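Local coordinates for protein endonuclease II (Enterobacteria phage t4, PDB 2WSH) that nicks and cleaves cytosine-containing host DNA with sequence preference, as a magnesium-dependent homotetrameric GIY-YIG endonuclease, releasing nucleotides for phage DNA synthesis, at residues 55-60 with 123-128; 106-109 with 114-117. The protein carries 1 engineered substitution. All blocks are in the same frame, centred on the assembly; numbering follows the deposited sequence. Where two conformers were deposited one is given.

Interaction 1: residues 55-60 with 123-128. Engineered in segment 123-128: Ala125 (natural residue Glu).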
# COMPACT_ATOMS: atom_id res chain seq x y z
N ILE A 55 1.23 -0.28 -25.71
CA ILE A 55 0.93 -0.66 -24.34
C ILE A 55 -0.47 -0.16 -23.99
O ILE A 55 -0.75 1.03 -24.09
CB ILE A 55 1.92 -0.03 -23.34
CG1 ILE A 55 3.29 -0.69 -23.46
CG2 ILE A 55 1.40 -0.16 -21.91
CD1 ILE A 55 3.34 -2.10 -22.89
N GLY A 56 -1.35 -1.08 -23.62
CA GLY A 56 -2.70 -0.72 -23.22
C GLY A 56 -3.01 -1.19 -21.82
O GLY A 56 -2.25 -1.95 -21.22
N LYS A 57 -4.14 -0.74 -21.28
CA LYS A 57 -4.64 -1.27 -20.02
C LYS A 57 -6.09 -1.66 -20.20
O LYS A 57 -6.79 -1.06 -21.02
CB LYS A 57 -4.48 -0.24 -18.90
CG LYS A 57 -5.29 1.03 -19.12
CD LYS A 57 -4.99 2.06 -18.04
CE LYS A 57 -5.83 3.33 -18.23
NZ LYS A 57 -5.43 4.41 -17.29
N THR A 58 -6.55 -2.66 -19.45
CA THR A 58 -7.93 -3.13 -19.58
C THR A 58 -8.44 -3.89 -18.36
O THR A 58 -7.68 -4.59 -17.68
CB THR A 58 -8.11 -4.01 -20.83
OG1 THR A 58 -9.49 -4.37 -20.99
CG2 THR A 58 -7.27 -5.28 -20.71
N LYS A 59 -9.73 -3.74 -18.08
CA LYS A 59 -10.38 -4.49 -17.01
C LYS A 59 -10.71 -5.91 -17.47
O LYS A 59 -11.00 -6.78 -16.65
CB LYS A 59 -11.68 -3.78 -16.58
CG LYS A 59 -11.50 -2.41 -15.95
CD LYS A 59 -12.80 -1.63 -16.03
CE LYS A 59 -12.67 -0.21 -15.46
NZ LYS A 59 -13.01 -0.14 -14.01
N ASN A 60 -10.66 -6.13 -18.78
CA ASN A 60 -11.12 -7.38 -19.37
C ASN A 60 -10.49 -7.63 -20.74
O ASN A 60 -10.95 -7.11 -21.76
CB ASN A 60 -12.65 -7.37 -19.49
CG ASN A 60 -13.22 -8.70 -19.93
OD1 ASN A 60 -12.56 -9.48 -20.62
ND2 ASN A 60 -14.47 -8.95 -19.56
N LEU A 123 -1.38 3.05 -12.66
CA LEU A 123 -0.06 3.54 -12.29
C LEU A 123 1.02 3.10 -13.27
O LEU A 123 1.99 3.81 -13.51
CB LEU A 123 0.32 3.04 -10.90
CG LEU A 123 -0.46 3.54 -9.69
CD1 LEU A 123 0.07 2.87 -8.43
CD2 LEU A 123 -0.35 5.05 -9.58
N GLU A 124 0.85 1.90 -13.83
CA GLU A 124 1.90 1.28 -14.63
C GLU A 124 1.90 1.71 -16.09
O GLU A 124 2.95 1.91 -16.69
CB GLU A 124 1.82 -0.24 -14.52
CG GLU A 124 2.25 -0.79 -13.17
CD GLU A 124 2.64 -2.25 -13.23
OE1 GLU A 124 2.49 -2.87 -14.30
OE2 GLU A 124 3.10 -2.78 -12.20
N ALA A 125 0.71 1.84 -16.68
CA ALA A 125 0.60 2.18 -18.09
C ALA A 125 1.40 3.43 -18.45
O ALA A 125 2.17 3.41 -19.41
CB ALA A 125 -0.87 2.33 -18.50
N PRO A 126 1.22 4.53 -17.69
CA PRO A 126 1.98 5.76 -17.97
C PRO A 126 3.49 5.52 -17.93
O PRO A 126 4.22 6.12 -18.72
CB PRO A 126 1.59 6.68 -16.81
CG PRO A 126 0.25 6.21 -16.39
CD PRO A 126 0.24 4.72 -16.61
N LEU A 127 3.94 4.65 -17.03
CA LEU A 127 5.37 4.40 -16.87
C LEU A 127 5.94 3.52 -17.98
O LEU A 127 7.09 3.68 -18.39
CB LEU A 127 5.66 3.78 -15.50
CG LEU A 127 5.42 4.69 -14.29
CD1 LEU A 127 5.62 3.91 -13.01
CD2 LEU A 127 6.35 5.90 -14.33
N PHE A 128 5.14 2.57 -18.46
CA PHE A 128 5.56 1.74 -19.59
C PHE A 128 5.64 2.57 -20.86
O PHE A 128 6.56 2.41 -21.66
CB PHE A 128 4.59 0.57 -19.80
CG PHE A 128 4.89 -0.63 -18.94
CD1 PHE A 128 6.09 -1.31 -19.07
CD2 PHE A 128 3.98 -1.07 -18.00
CE1 PHE A 128 6.38 -2.41 -18.29
CE2 PHE A 128 4.25 -2.18 -17.21
CZ PHE A 128 5.45 -2.85 -17.36

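Interaction 2: residues 106-109 with 114-117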
# COMPACT_ATOMS: atom_id res chain seq x y z
N ASN A 106 -4.98 -4.66 -7.22
CA ASN A 106 -5.60 -3.50 -6.60
C ASN A 106 -5.08 -3.21 -5.20
O ASN A 106 -4.74 -4.12 -4.45
CB ASN A 106 -7.12 -3.66 -6.58
CG ASN A 106 -7.73 -3.57 -7.97
OD1 ASN A 106 -7.94 -2.48 -8.49
ND2 ASN A 106 -8.00 -4.72 -8.57
N LEU A 107 -5.00 -1.92 -4.87
CA LEU A 107 -4.59 -1.50 -3.54
C LEU A 107 -5.68 -0.64 -2.92
O LEU A 107 -6.24 0.23 -3.58
CB LEU A 107 -3.27 -0.72 -3.61
CG LEU A 107 -2.05 -1.55 -4.02
CD1 LEU A 107 -0.90 -0.64 -4.43
CD2 LEU A 107 -1.64 -2.45 -2.88
N SER A 108 -5.99 -0.91 -1.66
CA SER A 108 -7.03 -0.17 -0.97
C SER A 108 -6.55 0.30 0.39
O SER A 108 -5.74 -0.36 1.04
CB SER A 108 -8.29 -1.03 -0.80
OG SER A 108 -9.02 -1.08 -2.02
N MSE A 109 -7.07 1.45 0.80
CA MSE A 109 -6.76 2.00 2.11
C MSE A 109 -8.07 2.44 2.73
O MSE A 109 -8.91 3.04 2.06
CB MSE A 109 -5.82 3.19 1.97
CG MSE A 109 -5.75 4.09 3.18
SE MSE A 109 -4.81 5.74 2.73
CE MSE A 109 -5.33 6.79 4.29
N GLY A 114 -13.56 6.65 4.70
CA GLY A 114 -14.05 5.63 3.81
C GLY A 114 -12.91 4.85 3.21
O GLY A 114 -11.85 4.72 3.83
N THR A 115 -13.10 4.33 2.00
CA THR A 115 -12.07 3.53 1.34
C THR A 115 -11.57 4.17 0.05
O THR A 115 -12.36 4.49 -0.84
CB THR A 115 -12.56 2.09 1.05
OG1 THR A 115 -12.97 1.46 2.27
CG2 THR A 115 -11.45 1.26 0.40
N MSE A 116 -10.26 4.37 -0.03
CA MSE A 116 -9.61 4.83 -1.25
C MSE A 116 -8.98 3.63 -1.94
O MSE A 116 -8.38 2.78 -1.28
CB MSE A 116 -8.52 5.86 -0.92
CG MSE A 116 -9.03 7.24 -0.46
SE MSE A 116 -8.81 7.60 1.46
CE MSE A 116 -10.30 6.56 2.08
N THR A 117 -9.09 3.57 -3.26
CA THR A 117 -8.58 2.42 -4.00
C THR A 117 -7.91 2.81 -5.31
O THR A 117 -8.31 3.76 -5.98
CB THR A 117 -9.69 1.39 -4.28
OG1 THR A 117 -9.17 0.31 -5.05
CG2 THR A 117 -10.84 2.05 -5.03

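Interaction 1: residues 55-60 with 123-128
Ile55 and Lys57, on the strand part of 55-60, face Ala125 and Phe128 of helix 123-128, kinked at Pro126, whose axis runs nearly antiparallel to that of strand 55-58 (173°) at a closest approach of 8.4 Å. No hydrogen bond joins the two segments; they meet through carbon. Ile55 supplies the larger part on the strand. Ile55 CG2, anti to the backbone N, reaches Phe128 CB at 3.9 Å, while Ile55 CG1 lies 4.1 Å from the same Phe128 CB. The two side chains cross at about a right angle, and Ile55 CD1 approaches the phenyl ring obliquely. That ring leads off from the strand to meet the rings of Tyr15 and Phe17 edge-to-face; phenylalanine suits the place because it can take Ile55 at its CB end and still offer its ring to both aromatics. Two residues on from Ile55, Lys57 runs out extended beyond CG and lays its CD 4.2 Å from Ala125 CB. Its aliphatic length suits the border of a buried patch, because NZ can continue outward to a salt bridge with Asp122, just before the helical segment. The methyl of Ala125 also touches Ile43 of the adjoining strand; alanine here is the engineered residue, replacing the natural glutamate. Gly56 and Thr58 bond through their backbones to Tyr44 and Val42 of strand 42-48. At the end of the strand, Thr58 OG1 accepts from Asn60 N at 3.1 Å, an ST turn leading into the next helix, where Asn60 is the N-cap. The chemistry therefore grades from an apolar interior at Ile55 and Phe128 to a charged border at Lys57, where a phosphate ion about 6 Å from the side chain, probably from the crystallisation liquor, may mark a place where an anion can settle.

Interaction 2: residues 106-109 with 114-117
Strands 106-109 and 114-117 form an antiparallel backbone pairing in a beta hairpin, at the surface and about 26 Å from the centre of the chain to the centre of the contact. Met109 and Met116, both selenomethionines, are the hydrogen-bonded pair: Met109 N gives to Met116 O and Met116 N to Met109 O, each at 2.8 Å. Ser108 and Thr117 are the neighbouring non-hydrogen-bonded pair, their CA atoms 4.3 Å apart. Here Thr117 CA lies 3.2 Å from Leu107 O, a CA-H...O contact. Small hydroxyl residues suit this close pair: in the conformer given, a chi1 of 177° turns Thr117 OG1 opposite the backbone N, 3.3 Å from both Ser108 OG and Leu107 O, weak and alternative contacts at best. On the other face, Met116 is bent at chi2 and chi3, bringing CE to 3.8 Å from Met109 O, whereas Met109 stays extended. These long, flexible apolar chains suit packing between subunits: Met109 meets Leu107 of the third subunit and Thr120 of the second, and Met116 meets Leu123 of the second. The whole is a two-stranded antiparallel beta hairpin whose 106-109 edge continues the sheet into the third subunit of the homotetramer.

Interactions 1 and 2 have centres 19 Å apart; their nearest atoms come within about 5 Å without touching. Along the chain interaction 2 is nested inside the loop closed by interaction 1: strand 51-58 comes first, then the hairpin of strands 97-111 and 114-119, and helix 121-132 follows directly. Both reach the same antiparallel sheet, interaction 1 at its helix-covered body and interaction 2 on the distant hairpin. The two contacts also both meet the second subunit, where Leu127 of this chain packs on Met116 of that subunit. The GIY-YIG domain thus joins its packed body to a projecting hairpin that takes part in building the tetramer.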